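Local coordinates for protein myosin-I heavy chain (Dictyostelium discoideum, PDB 5EJY) that is an actin-based class VII motor with ATPase activity that takes part in adhesion and the early steps of phagocytosis, represented here by a MyTH4-FERM tail segment, at residues D83-V88 with P187-L192. Residues are numbered along the deposited sequence; the frame is centred on the assembly and turned at random.
Sequences DFYSPV and PSVTEL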
ATOM      1  N   ASP A  83      15.000   1.875 -19.612  1.00 47.72           N
ATOM      2  CA  ASP A  83      15.873   2.872 -20.215  1.00 46.10           C
ATOM      3  C   ASP A  83      15.095   4.156 -20.518  1.00 43.11           C
ATOM      4  O   ASP A  83      15.548   5.262 -20.214  1.00 41.97           O
ATOM      5  CB  ASP A  83      16.500   2.309 -21.493  1.00 52.44           C
ATOM      6  CG  ASP A  83      17.471   3.276 -22.139  1.00 53.73           C
ATOM      7  OD1 ASP A  83      18.200   3.970 -21.401  1.00 62.13           O
ATOM      8  OD2 ASP A  83      17.499   3.347 -23.385  1.00 62.70           O
ATOM      9  N   PHE A  84      13.918   3.998 -21.110  1.00 40.56           N
ATOM     10  CA  PHE A  84      13.069   5.129 -21.459  1.00 39.17           C
ATOM     11  C   PHE A  84      12.763   6.040 -20.267  1.00 38.10           C
ATOM     12  O   PHE A  84      12.704   7.259 -20.401  1.00 33.66           O
ATOM     13  CB  PHE A  84      11.758   4.624 -22.054  1.00 42.17           C
ATOM     14  CG  PHE A  84      10.828   5.718 -22.486  1.00 41.49           C
ATOM     15  CD1 PHE A  84      11.077   6.436 -23.644  1.00 45.15           C
ATOM     16  CD2 PHE A  84       9.702   6.024 -21.740  1.00 37.48           C
ATOM     17  CE1 PHE A  84      10.228   7.443 -24.052  1.00 36.32           C
ATOM     18  CE2 PHE A  84       8.839   7.033 -22.140  1.00 40.25           C
ATOM     19  CZ  PHE A  84       9.103   7.745 -23.302  1.00 44.85           C
ATOM     20  N   TYR A  85      12.558   5.443 -19.102  1.00 34.84           N
ATOM     21  CA  TYR A  85      12.181   6.209 -17.918  1.00 34.18           C
ATOM     22  C   TYR A  85      13.346   6.606 -17.024  1.00 34.11           C
ATOM     23  O   TYR A  85      13.163   7.363 -16.070  1.00 31.58           O
ATOM     24  CB  TYR A  85      11.116   5.461 -17.112  1.00 29.06           C
ATOM     25  CG  TYR A  85       9.782   5.479 -17.799  1.00 29.92           C
ATOM     26  CD1 TYR A  85       9.060   6.658 -17.909  1.00 27.71           C
ATOM     27  CD2 TYR A  85       9.250   4.327 -18.365  1.00 32.51           C
ATOM     28  CE1 TYR A  85       7.839   6.693 -18.559  1.00 28.06           C
ATOM     29  CE2 TYR A  85       8.030   4.347 -19.012  1.00 31.65           C
ATOM     30  CZ  TYR A  85       7.330   5.530 -19.104  1.00 33.61           C
ATOM     31  OH  TYR A  85       6.115   5.558 -19.734  1.00 31.71           O
ATOM     32  N   SER A  86      14.540   6.107 -17.330  1.00 35.74           N
ATOM     33  CA  SER A  86      15.707   6.410 -16.509  1.00 34.70           C
ATOM     34  C   SER A  86      15.954   7.912 -16.277  1.00 30.30           C
ATOM     35  O   SER A  86      16.252   8.315 -15.149  1.00 32.02           O
ATOM     36  CB  SER A  86      16.969   5.702 -17.033  1.00 40.57           C
ATOM     37  OG  SER A  86      17.315   6.141 -18.333  1.00 42.52           O
ATOM     38  N   PRO A  87      15.835   8.747 -17.324  1.00 32.51           N
ATOM     39  CA  PRO A  87      16.010  10.177 -17.024  1.00 32.65           C
ATOM     40  C   PRO A  87      14.909  10.716 -16.110  1.00 28.28           C
ATOM     41  O   PRO A  87      15.168  11.621 -15.315  1.00 25.46           O
ATOM     42  CB  PRO A  87      15.932  10.845 -18.407  1.00 32.55           C
ATOM     43  CG  PRO A  87      15.170   9.871 -19.258  1.00 34.55           C
ATOM     44  CD  PRO A  87      15.564   8.508 -18.752  1.00 33.60           C
ATOM     45  N   VAL A  88      13.700  10.169 -16.229  1.00 26.26           N
ATOM     46  CA  VAL A  88      12.587  10.552 -15.359  1.00 27.70           C
ATOM     47  C   VAL A  88      12.860  10.167 -13.897  1.00 26.75           C
ATOM     48  O   VAL A  88      12.672  10.972 -12.979  1.00 25.94           O
ATOM     49  CB  VAL A  88      11.251   9.938 -15.838  1.00 29.56           C
ATOM     50  CG1 VAL A  88      10.126  10.266 -14.871  1.00 25.12           C
ATOM     51  CG2 VAL A  88      10.910  10.442 -17.228  1.00 27.22           C
ATOM     52  N   PRO A 187       7.644   6.981  -8.409  1.00 23.35           N
ATOM     53  CA  PRO A 187       6.830   6.046  -9.198  1.00 22.28           C
ATOM     54  C   PRO A 187       7.632   4.917  -9.858  1.00 25.15           C
ATOM     55  O   PRO A 187       8.712   5.154 -10.413  1.00 26.53           O
ATOM     56  CB  PRO A 187       6.232   6.951 -10.278  1.00 22.03           C
ATOM     57  CG  PRO A 187       6.063   8.243  -9.591  1.00 24.30           C
ATOM     58  CD  PRO A 187       7.222   8.383  -8.627  1.00 17.34           C
ATOM     59  N   SER A 188       7.102   3.702  -9.782  1.00 22.63           N
ATOM     60  CA  SER A 188       7.645   2.564 -10.524  1.00 23.82           C
ATOM     61  C   SER A 188       7.390   2.758 -12.012  1.00 26.05           C
ATOM     62  O   SER A 188       6.593   3.611 -12.406  1.00 22.23           O
ATOM     63  CB  SER A 188       6.948   1.273 -10.093  1.00 23.41           C
ATOM     64  OG  SER A 188       5.562   1.344 -10.350  1.00 22.52           O
ATOM     65  N   VAL A 189       8.034   1.947 -12.843  1.00 26.01           N
ATOM     66  CA  VAL A 189       7.762   1.994 -14.280  1.00 29.21           C
ATOM     67  C   VAL A 189       6.286   1.751 -14.618  1.00 28.52           C
ATOM     68  O   VAL A 189       5.730   2.381 -15.517  1.00 25.68           O
ATOM     69  CB  VAL A 189       8.630   0.987 -15.060  1.00 31.25           C
ATOM     70  CG1 VAL A 189       8.174   0.923 -16.527  1.00 31.77           C
ATOM     71  CG2 VAL A 189      10.090   1.372 -14.960  1.00 32.39           C
ATOM     72  N   THR A 190       5.643   0.835 -13.906  1.00 27.31           N
ATOM     73  CA  THR A 190       4.241   0.545 -14.192  1.00 32.22           C
ATOM     74  C   THR A 190       3.363   1.772 -13.955  1.00 30.83           C
ATOM     75  O   THR A 190       2.446   2.061 -14.729  1.00 25.83           O
ATOM     76  CB  THR A 190       3.714  -0.619 -13.350  1.00 32.67           C
ATOM     77  OG1 THR A 190       4.563  -1.751 -13.537  1.00 43.97           O
ATOM     78  CG2 THR A 190       2.308  -0.981 -13.791  1.00 39.19           C
ATOM     79  N   GLU A 191       3.644   2.496 -12.879  1.00 24.04           N
ATOM     80  CA  GLU A 191       2.882   3.703 -12.585  1.00 23.61           C
ATOM     81  C   GLU A 191       3.151   4.804 -13.615  1.00 20.27           C
ATOM     82  O   GLU A 191       2.224   5.479 -14.073  1.00 21.77           O
ATOM     83  CB  GLU A 191       3.194   4.190 -11.161  1.00 19.84           C
ATOM     84  CG  GLU A 191       2.441   5.460 -10.758  1.00 18.79           C
ATOM     85  CD  GLU A 191       2.875   5.990  -9.396  1.00 18.56           C
ATOM     86  OE1 GLU A 191       3.622   5.285  -8.665  1.00 18.59           O
ATOM     87  OE2 GLU A 191       2.464   7.111  -9.040  1.00 22.16           O
ATOM     88  N   LEU A 192       4.417   4.990 -13.977  1.00 21.26           N
ATOM     89  CA  LEU A 192       4.780   6.011 -14.963  1.00 22.88           C
ATOM     90  C   LEU A 192       4.109   5.761 -16.306  1.00 25.06           C
ATOM     91  O   LEU A 192       3.687   6.699 -16.982  1.00 25.03           O
ATOM     92  CB  LEU A 192       6.305   6.091 -15.142  1.00 21.10           C
ATOM     93  CG  LEU A 192       7.089   6.652 -13.952  1.00 26.61           C
ATOM     94  CD1 LEU A 192       8.569   6.426 -14.143  1.00 22.82           C
ATOM     95  CD2 LEU A 192       6.794   8.141 -13.780  1.00 23.78           C
TER
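With CG anti to the carbonyl carbon in both Tyr85 (chi1 -72°) and Leu192 (chi1 -69°), each side chain turns beside its own backbone N, and the two run antiparallel alongside one another, bringing Leu192 CB onto the tyrosine ring. There Leu192 CB makes a CH-pi contact, 4.0 Å from the centroid of the Tyr85 ring and 21° off the normal, hence over the face though displaced toward the rim. Leu192 CD1 packs against Tyr85 CD1 (3.8 Å) as a plain apolar contact. On the opposite face of the ring lies Phe84 CD2, 3.5 Å above the plane, so the phenol is sandwiched between Phe84 and Leu192. Val189 CG1 approaches obliquely, 4.0 Å from Tyr85 CD2, while Val88 CG1 and Leu192 CD2 meet tip to tip at 4.1 Å. No hydrogen bond spans the segments; an alanine in place of Tyr85 would probably deprive Leu192 CB and Val189 CG1 of their aromatic partner and open a gap between the helices. Ser188 N-caps helix 189-196 through a weak bond from Glu191 N. This is apolar helix-helix packing within the helical MyTH4 domain, joining helix 81-97 to helix 189-196, which also meets helix 264-277 of the ubiquitin-like FERM lobe.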